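PDB 3KRE: phosphoribosylaminoimidazole-succinocarboxamide synthase from Ehrlichia chaffeensis str. Arkansas, which joins L-aspartate to the carboxylate of 5-amino-1-(5-phospho-D-ribosyl)imidazole-4-carboxylate at the expense of ATP, forming SAICAR in de novo purine biosynthesis. Local coordinates for residues I64-L78 against I247-P261. Residues are numbered along the deposited sequence; the frame is centred on the assembly and turned at random.
Sequences IHEKGILNNYISSFL and IEGYREVAHKLNAIP. With EDO (1,2-ethanediol), chain H; EDO (1,2-ethanediol), chain J.
L70 enters as a knob among I247, Y250, R251 and A254, its two methyls dividing the work. CD1 presses on I247 CD1 at 3.6 Å and lies against the backbone N of R251, whereas CD2 turns to A254 CB and the tip of I260. I247 crosses it at about a right angle; with CG1 anti to the backbone N (chi1 -162°), its CD1 reaches the turn preceding helix 67-78, 3.4 Å from H65 O. One turn beyond L70, I74 extends CD1 to V253 CG1 while its CG2 branch meets L257 CD1 at 4.0 Å.

At the N-terminal end of helix 67-78 a salt bridge flanks the apolar contacts. E66, the N-cap residue, receives R251 NH2 on OE1 at 3.0 Å; the oxygen lies in the guanidinium plane, but the nitrogen approaches from above the carboxylate plane. Y250 runs past the aliphatic part of K67, CE1 lying 3.7 Å from CG, and both polar ends go on to D221, K67 NZ also bonding to E52 O.

At the far end the rings of Y73 and F77 meet the end of helix 247-257 and the loop after it. P261 CD sits over one face of Y73, 3.5 Å from the ring centroid, a CH-pi contact. F77 packs CB on A259 CB at 3.8 Å and brings CZ within 3.2 Å of L257 O. A water donates to both Y73 O and A259 O, linking the two backbones.

Here a Schellman motif at N258 ends helix 247-257 and sends A259-P261 back across helix 67-78. The two helices pack nearly parallel, 29° apart, with L70 as the knob in a knobs-into-holes contact that joins the last helix of this SAICAR synthetase fold to helix 67-84.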
loop_
_atom_site.group_PDB
_atom_site.type_symbol
_atom_site.label_atom_id
_atom_site.label_comp_id
_atom_site.label_asym_id
_atom_site.label_seq_id
_atom_site.Cartn_x
_atom_site.Cartn_y
_atom_site.Cartn_z
ATOM N N ILE A 64 -0.497 16.175 8.424
ATOM C CA ILE A 64 0.348 15.545 9.451
ATOM C C ILE A 64 1.801 15.791 9.038
ATOM O O ILE A 64 2.380 15.051 8.220
ATOM C CB ILE A 64 0.112 14.018 9.564
ATOM C CG1 ILE A 64 -1.372 13.666 9.690
ATOM C CG2 ILE A 64 0.931 13.360 10.736
ATOM C CD1 ILE A 64 -2.033 14.231 10.850
ATOM N N HIS A 65 2.421 16.809 9.623
ATOM C CA HIS A 65 3.753 17.183 9.218
ATOM C C HIS A 65 4.687 15.979 9.324
ATOM O O HIS A 65 4.670 15.249 10.326
ATOM C CB HIS A 65 4.313 18.335 10.034
ATOM C CG HIS A 65 5.728 18.643 9.703
ATOM N ND1 HIS A 65 6.106 19.049 8.445
ATOM C CD2 HIS A 65 6.864 18.497 10.415
ATOM C CE1 HIS A 65 7.417 19.208 8.416
ATOM N NE2 HIS A 65 7.902 18.898 9.604
ATOM N N GLU A 66 5.466 15.791 8.261
ATOM C CA GLU A 66 6.460 14.707 8.125
ATOM C C GLU A 66 5.926 13.329 7.709
ATOM O O GLU A 66 6.742 12.428 7.421
ATOM C CB GLU A 66 7.275 14.574 9.413
ATOM C CG GLU A 66 8.600 13.981 9.235
ATOM C CD GLU A 66 9.391 13.829 10.528
ATOM O OE1 GLU A 66 8.929 14.272 11.610
ATOM O OE2 GLU A 66 10.496 13.248 10.432
ATOM N N LYS A 67 4.606 13.151 7.643
ATOM C CA LYS A 67 4.038 11.835 7.329
ATOM C C LYS A 67 4.522 11.373 5.963
ATOM O O LYS A 67 4.866 10.206 5.775
ATOM C CB LYS A 67 2.520 11.892 7.391
ATOM C CG LYS A 67 1.755 10.801 6.718
ATOM C CD LYS A 67 0.359 11.296 6.428
ATOM C CE LYS A 67 -0.321 10.420 5.487
ATOM N NZ LYS A 67 0.019 10.636 4.070
ATOM N N GLY A 68 4.602 12.286 5.005
ATOM C CA GLY A 68 5.082 11.899 3.674
ATOM C C GLY A 68 6.523 11.488 3.602
ATOM O O GLY A 68 6.901 10.623 2.804
ATOM N N ILE A 69 7.354 12.154 4.395
ATOM C CA ILE A 69 8.746 11.812 4.466
ATOM C C ILE A 69 8.890 10.395 4.992
ATOM O O ILE A 69 9.604 9.567 4.425
ATOM C CB ILE A 69 9.518 12.826 5.343
ATOM C CG1 ILE A 69 9.541 14.197 4.633
ATOM C CG2 ILE A 69 10.944 12.307 5.650
ATOM C CD1 ILE A 69 10.113 15.343 5.471
ATOM N N LEU A 70 8.206 10.099 6.090
ATOM C CA LEU A 70 8.300 8.768 6.649
ATOM C C LEU A 70 7.730 7.697 5.709
ATOM O O LEU A 70 8.327 6.628 5.547
ATOM C CB LEU A 70 7.642 8.706 8.032
ATOM C CG LEU A 70 8.256 9.588 9.097
ATOM C CD1 LEU A 70 7.368 9.467 10.358
ATOM C CD2 LEU A 70 9.716 9.159 9.371
ATOM N N ASN A 71 6.625 8.008 5.028
ATOM C CA ASN A 71 6.026 7.072 4.075
ATOM C C ASN A 71 6.950 6.818 2.878
ATOM O O ASN A 71 7.127 5.668 2.439
ATOM C CB ASN A 71 4.630 7.554 3.602
ATOM C CG ASN A 71 3.538 7.318 4.626
ATOM O OD1 ASN A 71 2.378 7.729 4.435
ATOM N ND2 ASN A 71 3.886 6.690 5.701
ATOM N N ASN A 72 7.609 7.874 2.405
ATOM C CA ASN A 72 8.603 7.753 1.355
ATOM C C ASN A 72 9.731 6.789 1.750
ATOM O O ASN A 72 10.066 5.844 1.017
ATOM C CB ASN A 72 9.158 9.138 1.019
ATOM C CG ASN A 72 10.178 9.101 -0.073
ATOM O OD1 ASN A 72 9.966 8.448 -1.122
ATOM N ND2 ASN A 72 11.295 9.794 0.139
ATOM N N TYR A 73 10.312 7.027 2.917
ATOM C CA TYR A 73 11.379 6.157 3.428
ATOM C C TYR A 73 10.915 4.723 3.683
ATOM O O TYR A 73 11.590 3.777 3.287
ATOM C CB TYR A 73 12.002 6.719 4.684
ATOM C CG TYR A 73 12.798 7.992 4.474
ATOM C CD1 TYR A 73 13.600 8.144 3.337
ATOM C CD2 TYR A 73 12.835 8.976 5.441
ATOM C CE1 TYR A 73 14.362 9.258 3.152
ATOM C CE2 TYR A 73 13.603 10.117 5.270
ATOM C CZ TYR A 73 14.361 10.250 4.102
ATOM O OH TYR A 73 15.180 11.348 3.870
ATOM N N ILE A 74 9.765 4.556 4.317
ATOM C CA ILE A 74 9.244 3.221 4.587
ATOM C C ILE A 74 8.924 2.487 3.283
ATOM O O ILE A 74 9.298 1.320 3.114
ATOM C CB ILE A 74 7.976 3.257 5.503
ATOM C CG1 ILE A 74 8.383 3.715 6.876
ATOM C CG2 ILE A 74 7.310 1.874 5.573
ATOM C CD1 ILE A 74 7.187 4.199 7.804
ATOM N N SER A 75 8.260 3.153 2.363
ATOM C CA SER A 75 7.889 2.495 1.092
ATOM C C SER A 75 9.095 2.103 0.233
ATOM O O SER A 75 9.179 0.964 -0.273
ATOM C CB SER A 75 6.914 3.381 0.307
ATOM O OG SER A 75 6.340 2.649 -0.750
ATOM N N SER A 76 10.035 3.037 0.054
ATOM C CA SER A 76 11.259 2.726 -0.665
ATOM C C SER A 76 11.978 1.536 -0.005
ATOM O O SER A 76 12.424 0.636 -0.710
ATOM C CB SER A 76 12.159 3.963 -0.762
ATOM O OG SER A 76 12.481 4.484 0.514
ATOM N N PHE A 77 12.054 1.533 1.336
ATOM C CA PHE A 77 12.673 0.454 2.071
ATOM C C PHE A 77 12.004 -0.880 1.794
ATOM O O PHE A 77 12.678 -1.873 1.507
ATOM C CB PHE A 77 12.673 0.761 3.589
ATOM C CG PHE A 77 13.310 -0.295 4.421
ATOM C CD1 PHE A 77 14.691 -0.304 4.629
ATOM C CD2 PHE A 77 12.540 -1.293 4.986
ATOM C CE1 PHE A 77 15.272 -1.274 5.404
ATOM C CE2 PHE A 77 13.109 -2.269 5.729
ATOM C CZ PHE A 77 14.475 -2.267 5.949
ATOM N N LEU A 78 10.684 -0.923 1.962
ATOM C CA LEU A 78 9.910 -2.154 1.749
ATOM C C LEU A 78 9.870 -2.603 0.273
ATOM O O LEU A 78 9.954 -3.816 -0.019
ATOM C CB LEU A 78 8.488 -1.992 2.310
ATOM C CG LEU A 78 8.422 -1.853 3.859
ATOM C CD1 LEU A 78 6.985 -1.587 4.314
ATOM C CD2 LEU A 78 9.073 -3.047 4.705
ATOM N N ILE A 247 2.044 10.782 14.042
ATOM C CA ILE A 247 3.374 10.793 13.467
ATOM C C ILE A 247 4.284 9.868 14.258
ATOM O O ILE A 247 5.129 9.203 13.677
ATOM C CB ILE A 247 3.954 12.217 13.331
ATOM C CG1 ILE A 247 5.138 12.246 12.343
ATOM C CG2 ILE A 247 4.329 12.746 14.723
ATOM C CD1 ILE A 247 4.783 11.897 10.896
ATOM N N GLU A 248 4.085 9.807 15.574
ATOM C CA GLU A 248 4.869 8.916 16.427
ATOM C C GLU A 248 4.707 7.454 16.007
ATOM O O GLU A 248 5.667 6.678 16.044
ATOM C CB GLU A 248 4.479 9.103 17.899
ATOM C CG GLU A 248 4.990 10.408 18.506
ATOM C CD GLU A 248 4.174 11.669 18.164
ATOM O OE1 GLU A 248 3.091 11.550 17.552
ATOM O OE2 GLU A 248 4.618 12.806 18.520
ATOM N N GLY A 249 3.510 7.059 15.611
ATOM C CA GLY A 249 3.316 5.667 15.151
ATOM C C GLY A 249 4.082 5.420 13.872
ATOM O O GLY A 249 4.802 4.458 13.754
ATOM N N TYR A 250 3.982 6.339 12.918
ATOM C CA TYR A 250 4.696 6.181 11.644
ATOM C C TYR A 250 6.204 6.199 11.893
ATOM O O TYR A 250 6.938 5.439 11.266
ATOM C CB TYR A 250 4.353 7.296 10.665
ATOM C CG TYR A 250 2.963 7.245 10.050
ATOM C CD1 TYR A 250 2.797 7.416 8.689
ATOM C CD2 TYR A 250 1.827 6.991 10.810
ATOM C CE1 TYR A 250 1.526 7.373 8.090
ATOM C CE2 TYR A 250 0.546 6.943 10.216
ATOM C CZ TYR A 250 0.413 7.171 8.866
ATOM O OH TYR A 250 -0.835 7.117 8.291
ATOM N N ARG A 251 6.656 7.047 12.810
ATOM C CA ARG A 251 8.081 7.105 13.144
ATOM C C ARG A 251 8.559 5.843 13.841
ATOM O O ARG A 251 9.668 5.359 13.587
ATOM C CB ARG A 251 8.427 8.316 14.008
ATOM C CG ARG A 251 9.899 8.698 13.908
ATOM C CD ARG A 251 10.231 9.890 14.783
ATOM N NE ARG A 251 9.640 11.117 14.234
ATOM C CZ ARG A 251 8.706 11.865 14.814
ATOM N NH1 ARG A 251 8.208 11.558 16.010
ATOM N NH2 ARG A 251 8.282 12.953 14.195
ATOM N N GLU A 252 7.729 5.278 14.708
ATOM C CA GLU A 252 8.076 3.980 15.290
ATOM C C GLU A 252 8.292 2.899 14.220
ATOM O O GLU A 252 9.251 2.101 14.299
ATOM C CB GLU A 252 6.998 3.560 16.303
ATOM C CG GLU A 252 7.186 2.185 16.965
ATOM C CD GLU A 252 6.296 1.936 18.201
ATOM O OE1 GLU A 252 5.801 2.917 18.823
ATOM O OE2 GLU A 252 6.137 0.756 18.585
ATOM N N VAL A 253 7.410 2.856 13.218
ATOM C CA VAL A 253 7.557 1.874 12.148
ATOM C C VAL A 253 8.902 2.149 11.436
ATOM O O VAL A 253 9.711 1.222 11.208
ATOM C CB VAL A 253 6.400 1.933 11.133
ATOM C CG1 VAL A 253 6.673 0.982 9.908
ATOM C CG2 VAL A 253 5.071 1.606 11.825
ATOM N N ALA A 254 9.155 3.412 11.107
ATOM C CA ALA A 254 10.416 3.750 10.436
ATOM C C ALA A 254 11.648 3.383 11.251
ATOM O O ALA A 254 12.643 2.857 10.717
ATOM C CB ALA A 254 10.463 5.209 10.055
ATOM N N HIS A 255 11.597 3.665 12.538
ATOM C CA HIS A 255 12.719 3.346 13.391
ATOM C C HIS A 255 12.981 1.882 13.498
ATOM O O HIS A 255 14.126 1.453 13.410
ATOM C CB HIS A 255 12.521 3.920 14.778
ATOM C CG HIS A 255 12.652 5.400 14.832
ATOM N ND1 HIS A 255 12.233 6.146 15.909
ATOM C CD2 HIS A 255 13.177 6.278 13.942
ATOM C CE1 HIS A 255 12.479 7.423 15.674
ATOM N NE2 HIS A 255 13.065 7.527 14.493
ATOM N N LYS A 256 11.926 1.108 13.750
ATOM C CA LYS A 256 12.052 -0.355 13.879
ATOM C C LYS A 256 12.516 -1.017 12.592
ATOM O O LYS A 256 13.277 -1.988 12.634
ATOM C CB LYS A 256 10.724 -0.947 14.318
ATOM C CG LYS A 256 10.451 -0.633 15.772
ATOM C CD LYS A 256 9.210 -1.335 16.253
ATOM C CE LYS A 256 9.397 -1.782 17.694
ATOM N NZ LYS A 256 8.772 -3.069 17.858
ATOM N N LEU A 257 12.106 -0.475 11.443
ATOM C CA LEU A 257 12.588 -0.950 10.168
ATOM C C LEU A 257 14.025 -0.501 9.812
ATOM O O LEU A 257 14.654 -1.098 8.909
ATOM C CB LEU A 257 11.637 -0.517 9.049
ATOM C CG LEU A 257 10.284 -1.221 9.020
ATOM C CD1 LEU A 257 9.446 -0.660 7.877
ATOM C CD2 LEU A 257 10.433 -2.716 8.807
ATOM N N ASN A 258 14.529 0.526 10.503
ATOM C CA ASN A 258 15.782 1.198 10.118
ATOM C C ASN A 258 15.678 1.750 8.701
ATOM O O ASN A 258 16.617 1.634 7.904
ATOM C CB ASN A 258 16.983 0.250 10.243
ATOM C CG ASN A 258 18.304 0.979 10.314
ATOM O OD1 ASN A 258 18.366 2.177 10.627
ATOM N ND2 ASN A 258 19.400 0.247 10.030
ATOM N N ALA A 259 14.536 2.374 8.409
ATOM C CA ALA A 259 14.230 2.833 7.055
ATOM C C ALA A 259 14.755 4.212 6.718
ATOM O O ALA A 259 14.720 4.600 5.556
ATOM C CB ALA A 259 12.713 2.789 6.800
ATOM N N ILE A 260 15.172 4.986 7.714
ATOM C CA ILE A 260 15.567 6.372 7.479
ATOM C C ILE A 260 17.067 6.371 7.180
ATOM O O ILE A 260 17.852 5.905 8.000
ATOM C CB ILE A 260 15.257 7.265 8.699
ATOM C CG1 ILE A 260 13.747 7.334 8.931
ATOM C CG2 ILE A 260 15.756 8.705 8.507
ATOM C CD1 ILE A 260 13.367 8.078 10.230
ATOM N N PRO A 261 17.466 6.866 6.004
ATOM C CA PRO A 261 18.901 6.954 5.694
ATOM C C PRO A 261 19.659 7.999 6.516
ATOM O O PRO A 261 19.061 8.941 7.054
ATOM C CB PRO A 261 18.929 7.328 4.205
ATOM C CG PRO A 261 17.596 7.797 3.863
ATOM C CD PRO A 261 16.618 7.418 4.932
HETATM C C1 EDO H . 2.954 4.564 18.532
HETATM O O1 EDO H . 3.319 3.911 19.758
HETATM C C2 EDO H . 2.224 5.891 18.727
HETATM O O2 EDO H . 2.887 6.659 19.748
HETATM C C1 EDO J . 1.528 14.351 18.253
HETATM O O1 EDO J . 1.558 13.642 17.027
HETATM C C2 EDO J . 0.140 14.483 18.880
HETATM O O2 EDO J . -0.905 13.765 18.266
HETATM O O HOH W 1 10.803 11.590 12.164
HETATM O O HOH W 2 14.415 4.145 2.878
#